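Local coordinates for glucanase (Clostridium thermocellum, PDB 5GXX), which probably hydrolyses internal beta-1,4-glucosidic bonds of cellulose as a family 9 endoglucanase of the cellulosome, at residues A[453-457]-A[458-462]; A[543-546]-A[547-550]. The protein carries 1 engineered substitution. One frame throughout, in Å; residues are numbered along the deposited sequence.

Overall arrangement
Both contacts are local and both reach the same antiparallel sheet. Coming from the N terminus, strand 447-456 arrives first; contact 1 closes the hairpin that turns it back into strand 460-469. The chain then runs through further strands before contact 2 winds residues 544-548 into a turn that leads into strand 549-557. The two neither nest nor cross, since the first is complete before the second begins. Their centres lie about 27 Å apart, yet strands 460-469 and 549-557 are antiparallel neighbours, so the sheet links them. Contact 2 also packs against residues of the family 9 hydrolase range.

Contact 1: A[453-457]-A[458-462]; sequences INQAS and DHFTE
Side by side and pointing the same way, Asn454 and Glu462 join through their polar ends: ND2 of Asn454 gives a hydrogen bond of 2.8 Å to OE2 of Glu462. The bond is nearly straight (163°) and reaches the anti side of OE2, somewhat out of the carboxylate plane; amide and carboxylate are turned only modestly against each other. Backbone bonds reinforce the pair, because O of Glu462 takes both Asn454 N, at 2.7 Å, and Gln455 N, at 3.3 Å, from the same face of its carbonyl plane. Glu462 N returns a bond to Gln455 O.

Nearer the turn, CB of Ser457 sits over the middle of the Phe460 ring, a CH-pi contact of 3.4 Å to the centroid. The ring reaches this place because CG of Phe460 lies between its own N and carbonyl carbon (chi1 69°). Gln455, extended, brings NE2 to the edge of the same ring at CZ, with its amide plane steeply inclined to the ring. OG of Ser457 accepts an almost linear bond from His459 N (3.1 Å), tying the turn together.

Further out, Arg555 of strand 549-557 makes a salt bridge with OE1 of Glu462 and a cation-pi contact with Phe460, while His459 ND1 is hydrogen-bonded to Ala558 O. With Asn454 and Gln455 both facing Glu462, this is an antiparallel beta hairpin carrying a classic bulge, within the cellulose-binding domain family region.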
ATOM      1  N   ILE A 453     -14.964  -5.848 -17.431  1.00 19.72           N
ATOM      2  CA  ILE A 453     -16.130  -6.185 -16.625  1.00 20.98           C
ATOM      3  C   ILE A 453     -15.609  -6.542 -15.238  1.00 21.98           C
ATOM      4  O   ILE A 453     -14.869  -7.519 -15.065  1.00 23.44           O
ATOM      5  CB  ILE A 453     -16.921  -7.348 -17.232  1.00 21.26           C
ATOM      6  CG1 ILE A 453     -17.411  -6.963 -18.625  1.00 22.96           C
ATOM      7  CG2 ILE A 453     -18.083  -7.716 -16.312  1.00 21.05           C
ATOM      8  CD1 ILE A 453     -17.646  -8.152 -19.543  1.00 27.15           C
ATOM      9  N   ASN A 454     -15.944  -5.713 -14.255  1.00 22.02           N
ATOM     10  CA  ASN A 454     -15.477  -5.947 -12.897  1.00 22.84           C
ATOM     11  C   ASN A 454     -16.384  -6.950 -12.178  1.00 22.99           C
ATOM     12  O   ASN A 454     -15.930  -7.744 -11.350  1.00 23.93           O
ATOM     13  CB  ASN A 454     -15.356  -4.627 -12.136  1.00 21.23           C
ATOM     14  CG  ASN A 454     -14.402  -4.717 -10.960  1.00 23.32           C
ATOM     15  OD1 ASN A 454     -13.225  -5.039 -11.118  1.00 24.48           O
ATOM     16  ND2 ASN A 454     -14.911  -4.436  -9.771  1.00 26.10           N
ATOM     17  N   GLN A 455     -17.667  -6.908 -12.516  1.00 24.87           N
ATOM     18  CA  GLN A 455     -18.649  -7.870 -12.029  1.00 26.73           C
ATOM     19  C   GLN A 455     -19.887  -7.740 -12.899  1.00 26.90           C
ATOM     20  O   GLN A 455     -20.335  -6.633 -13.199  1.00 25.18           O
ATOM     21  CB  GLN A 455     -19.033  -7.585 -10.577  1.00 27.41           C
ATOM     22  CG  GLN A 455     -19.764  -8.742  -9.905  1.00 31.18           C
ATOM     23  CD  GLN A 455     -20.157  -8.448  -8.465  1.00 34.66           C
ATOM     24  OE1 GLN A 455     -19.612  -7.540  -7.827  1.00 34.69           O
ATOM     25  NE2 GLN A 455     -21.104  -9.222  -7.943  1.00 35.65           N
ATOM     26  N   ALA A 456     -20.442  -8.882 -13.291  1.00 27.67           N
ATOM     27  CA  ALA A 456     -21.698  -8.919 -14.029  1.00 27.91           C
ATOM     28  C   ALA A 456     -22.722  -9.590 -13.122  1.00 28.21           C
ATOM     29  O   ALA A 456     -22.383 -10.478 -12.345  1.00 28.90           O
ATOM     30  CB  ALA A 456     -21.531  -9.698 -15.322  1.00 28.96           C
ATOM     31  N   SER A 457     -23.971  -9.152 -13.214  1.00 28.91           N
ATOM     32  CA  SER A 457     -25.025  -9.703 -12.379  1.00 28.77           C
ATOM     33  C   SER A 457     -26.330  -9.679 -13.162  1.00 29.06           C
ATOM     34  O   SER A 457     -26.436  -8.956 -14.148  1.00 29.07           O
ATOM     35  CB  SER A 457     -25.116  -8.868 -11.108  1.00 28.78           C
ATOM     36  OG  SER A 457     -26.407  -8.904 -10.537  1.00 27.40           O
ATOM     37  N   ASP A 458     -27.335 -10.448 -12.748  1.00 29.17           N
ATOM     38  CA  ASP A 458     -28.596 -10.360 -13.481  1.00 29.64           C
ATOM     39  C   ASP A 458     -29.305  -9.018 -13.304  1.00 27.07           C
ATOM     40  O   ASP A 458     -30.280  -8.737 -13.995  1.00 27.50           O
ATOM     41  CB  ASP A 458     -29.526 -11.570 -13.288  1.00 31.51           C
ATOM     42  CG  ASP A 458     -29.721 -11.952 -11.839  1.00 37.57           C
ATOM     43  OD1 ASP A 458     -29.537 -11.088 -10.953  1.00 42.22           O
ATOM     44  OD2 ASP A 458     -30.079 -13.128 -11.599  1.00 40.53           O
ATOM     45  N   HIS A 459     -28.800  -8.162 -12.420  1.00 24.69           N
ATOM     46  CA  HIS A 459     -29.379  -6.826 -12.325  1.00 23.31           C
ATOM     47  C   HIS A 459     -28.418  -5.642 -12.412  1.00 21.70           C
ATOM     48  O   HIS A 459     -28.865  -4.515 -12.274  1.00 22.62           O
ATOM     49  CB  HIS A 459     -30.286  -6.694 -11.099  1.00 22.56           C
ATOM     50  CG  HIS A 459     -29.543  -6.700  -9.801  1.00 24.04           C
ATOM     51  ND1 HIS A 459     -29.313  -5.549  -9.078  1.00 23.82           N
ATOM     52  CD2 HIS A 459     -28.995  -7.710  -9.086  1.00 24.26           C
ATOM     53  CE1 HIS A 459     -28.658  -5.851  -7.970  1.00 22.86           C
ATOM     54  NE2 HIS A 459     -28.448  -7.155  -7.953  1.00 27.02           N
ATOM     55  N   PHE A 460     -27.128  -5.877 -12.645  1.00 21.96           N
ATOM     56  CA  PHE A 460     -26.186  -4.767 -12.856  1.00 20.55           C
ATOM     57  C   PHE A 460     -24.972  -5.115 -13.717  1.00 21.18           C
ATOM     58  O   PHE A 460     -24.615  -6.289 -13.884  1.00 20.94           O
ATOM     59  CB  PHE A 460     -25.726  -4.181 -11.513  1.00 20.26           C
ATOM     60  CG  PHE A 460     -24.849  -5.085 -10.694  1.00 21.09           C
ATOM     61  CD1 PHE A 460     -23.519  -5.302 -11.050  1.00 21.07           C
ATOM     62  CD2 PHE A 460     -25.336  -5.663  -9.523  1.00 22.12           C
ATOM     63  CE1 PHE A 460     -22.715  -6.125 -10.294  1.00 20.98           C
ATOM     64  CE2 PHE A 460     -24.521  -6.478  -8.744  1.00 22.69           C
ATOM     65  CZ  PHE A 460     -23.209  -6.704  -9.129  1.00 22.79           C
ATOM     66  N   THR A 461     -24.349  -4.066 -14.256  1.00 21.09           N
ATOM     67  CA  THR A 461     -23.016  -4.142 -14.854  1.00 21.10           C
ATOM     68  C   THR A 461     -22.070  -3.307 -13.999  1.00 19.48           C
ATOM     69  O   THR A 461     -22.406  -2.179 -13.670  1.00 19.51           O
ATOM     70  CB  THR A 461     -23.033  -3.550 -16.276  1.00 21.03           C
ATOM     71  OG1 THR A 461     -23.789  -4.407 -17.137  1.00 23.89           O
ATOM     72  CG2 THR A 461     -21.622  -3.441 -16.853  1.00 21.54           C
ATOM     73  N   GLU A 462     -20.897  -3.837 -13.657  1.00 19.32           N
ATOM     74  CA  GLU A 462     -19.907  -3.040 -12.953  1.00 19.13           C
ATOM     75  C   GLU A 462     -18.635  -3.025 -13.789  1.00 18.77           C
ATOM     76  O   GLU A 462     -18.111  -4.082 -14.157  1.00 19.21           O
ATOM     77  CB  GLU A 462     -19.630  -3.610 -11.562  1.00 20.01           C
ATOM     78  CG  GLU A 462     -18.713  -2.739 -10.737  1.00 19.24           C
ATOM     79  CD  GLU A 462     -18.564  -3.274  -9.331  1.00 22.22           C
ATOM     80  OE1 GLU A 462     -19.413  -2.953  -8.468  1.00 24.32           O
ATOM     81  OE2 GLU A 462     -17.596  -4.029  -9.107  1.00 25.51           O
TER

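Contact 2: A[543-546]-A[547-550]; sequences IGQE and QYAA
The carbonyl oxygen of Gly544 receives two weak backbone hydrogen bonds, from Gln547 N and Tyr548 N, both 3.3 Å, as residues 544-548 wind through a single helical turn. Beside the turn the aliphatic part of Gln547 lies across Ile543 at about a right angle, with CB of Gln547 3.6 Å from CG1 of Ile543. The Gln547 chain is bent at chi2 (96°), which folds its amide back along the turn, its CD also resting on Ile543 CG1 and its OE1 coming 3.4 Å from the CA of Gly544. A water completes the fold: it donates to OE1 of Gln547 at 2.6 Å and accepts from Glu546 N, bridging side chain and backbone.

Tyr548 presents a ring edge to O of Gly544, which lies in the ring plane, 3.3 Å from CD2 of Tyr548. O of Gln545 is 3.4 Å from CE2 of Tyr548. Gln545 runs alongside the tyrosine in the same direction, its amide perpendicular to the ring. A second water lies between their polar ends, accepting from NE2 of Gln545 and hydrogen-bonded to OH of Tyr548, so two water bridges, one per glutamine, span the turn.

Around the turn, Ile543 leans on helix 128-131 and is hydrogen-bonded through its O to NE1 of Trp121, while Tyr548 meets Trp370 edge-to-face. Backbone hydrogen bonds pair Tyr548 with Asn469 and Ala550 with Leu467, leading the chain into strand 549-557, antiparallel to strand 460-469, so the turn lies between the strand pair and residues of the family 9 hydrolase range.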
ATOM      1  N   ILE A 543       3.773  10.347 -16.007  1.00 15.08           N
ATOM      2  CA  ILE A 543       4.918  10.657 -15.144  1.00 15.58           C
ATOM      3  C   ILE A 543       5.326   9.557 -14.173  1.00 15.33           C
ATOM      4  O   ILE A 543       6.286   9.721 -13.394  1.00 16.25           O
ATOM      5  CB  ILE A 543       4.748  11.972 -14.348  1.00 14.55           C
ATOM      6  CG1 ILE A 543       3.696  11.839 -13.234  1.00 16.26           C
ATOM      7  CG2 ILE A 543       4.461  13.168 -15.265  1.00 15.03           C
ATOM      8  CD1 ILE A 543       3.677  13.015 -12.285  1.00 19.21           C
ATOM      9  N   GLY A 544       4.577   8.458 -14.217  1.00 14.87           N
ATOM     10  CA  GLY A 544       4.832   7.314 -13.343  1.00 15.26           C
ATOM     11  C   GLY A 544       3.654   6.366 -13.282  1.00 16.04           C
ATOM     12  O   GLY A 544       2.609   6.571 -13.919  1.00 15.01           O
ATOM     13  N   GLN A 545       3.847   5.315 -12.488  1.00 17.53           N
ATOM     14  CA  GLN A 545       2.920   4.206 -12.388  1.00 19.56           C
ATOM     15  C   GLN A 545       1.527   4.611 -11.907  1.00 19.69           C
ATOM     16  O   GLN A 545       0.535   4.110 -12.431  1.00 20.17           O
ATOM     17  CB  GLN A 545       3.525   3.164 -11.443  1.00 19.48           C
ATOM     18  CG  GLN A 545       2.712   1.894 -11.311  1.00 24.75           C
ATOM     19  CD  GLN A 545       2.676   1.100 -12.603  1.00 28.77           C
ATOM     20  OE1 GLN A 545       3.684   0.977 -13.300  1.00 34.19           O
ATOM     21  NE2 GLN A 545       1.513   0.542 -12.917  1.00 30.20           N
ATOM     22  N   GLU A 546       1.443   5.544 -10.964  1.00 19.45           N
ATOM     23  CA  GLU A 546       0.154   5.936 -10.401  1.00 21.01           C
ATOM     24  C   GLU A 546      -0.576   6.921 -11.306  1.00 20.47           C
ATOM     25  O   GLU A 546      -1.789   6.875 -11.445  1.00 21.18           O
ATOM     26  CB  GLU A 546       0.326   6.539  -8.999  1.00 22.35           C
ATOM     27  CG  GLU A 546       0.925   5.565  -7.982  1.00 26.31           C
ATOM     28  CD  GLU A 546       0.276   4.196  -8.029  1.00 34.30           C
ATOM     29  OE1 GLU A 546      -0.959   4.121  -7.834  1.00 37.39           O
ATOM     30  OE2 GLU A 546       1.002   3.201  -8.269  1.00 38.66           O
ATOM     31  N   GLN A 547       0.181   7.787 -11.967  1.00 18.82           N
ATOM     32  CA  GLN A 547      -0.380   9.002 -12.552  1.00 19.01           C
ATOM     33  C   GLN A 547      -0.838   8.851 -13.997  1.00 17.67           C
ATOM     34  O   GLN A 547      -1.673   9.640 -14.445  1.00 17.62           O
ATOM     35  CB  GLN A 547       0.626  10.153 -12.411  1.00 18.83           C
ATOM     36  CG  GLN A 547       1.078  10.420 -10.965  1.00 22.88           C
ATOM     37  CD  GLN A 547       2.393   9.766 -10.519  1.00 23.98           C
ATOM     38  OE1 GLN A 547       2.852   8.707 -10.999  1.00 19.09           O
ATOM     39  NE2 GLN A 547       2.993  10.407  -9.518  1.00 27.12           N
ATOM     40  N   TYR A 548      -0.341   7.846 -14.719  1.00 16.57           N
ATOM     41  CA  TYR A 548      -0.622   7.772 -16.156  1.00 15.83           C
ATOM     42  C   TYR A 548      -2.063   7.386 -16.486  1.00 15.25           C
ATOM     43  O   TYR A 548      -2.514   7.590 -17.605  1.00 13.92           O
ATOM     44  CB  TYR A 548       0.367   6.856 -16.875  1.00 16.45           C
ATOM     45  CG  TYR A 548       0.066   5.384 -16.760  1.00 16.98           C
ATOM     46  CD1 TYR A 548      -0.853   4.770 -17.606  1.00 17.10           C
ATOM     47  CD2 TYR A 548       0.721   4.599 -15.820  1.00 18.37           C
ATOM     48  CE1 TYR A 548      -1.117   3.421 -17.517  1.00 17.14           C
ATOM     49  CE2 TYR A 548       0.460   3.239 -15.719  1.00 20.67           C
ATOM     50  CZ  TYR A 548      -0.455   2.656 -16.575  1.00 21.84           C
ATOM     51  OH  TYR A 548      -0.719   1.309 -16.494  1.00 23.34           O
ATOM     52  N   ALA A 549      -2.793   6.846 -15.514  1.00 14.97           N
ATOM     53  CA  ALA A 549      -4.208   6.576 -15.735  1.00 15.23           C
ATOM     54  C   ALA A 549      -4.960   6.789 -14.430  1.00 15.04           C
ATOM     55  O   ALA A 549      -4.398   6.576 -13.351  1.00 15.89           O
ATOM     56  CB  ALA A 549      -4.423   5.156 -16.266  1.00 16.25           C
ATOM     57  N   ALA A 550      -6.216   7.208 -14.540  1.00 15.66           N
ATOM     58  CA  ALA A 550      -7.096   7.244 -13.377  1.00 14.77           C
ATOM     59  C   ALA A 550      -8.112   6.099 -13.399  1.00 15.24           C
ATOM     60  O   ALA A 550      -8.808   5.901 -14.407  1.00 15.15           O
ATOM     61  CB  ALA A 550      -7.790   8.592 -13.315  1.00 15.76           C
TER
HETATM   62  O   HOH W   1       1.094  -0.660 -15.623  1.00 31.58           O
HETATM   63  O   HOH W   2       3.724   6.836  -9.380  1.00 28.20           O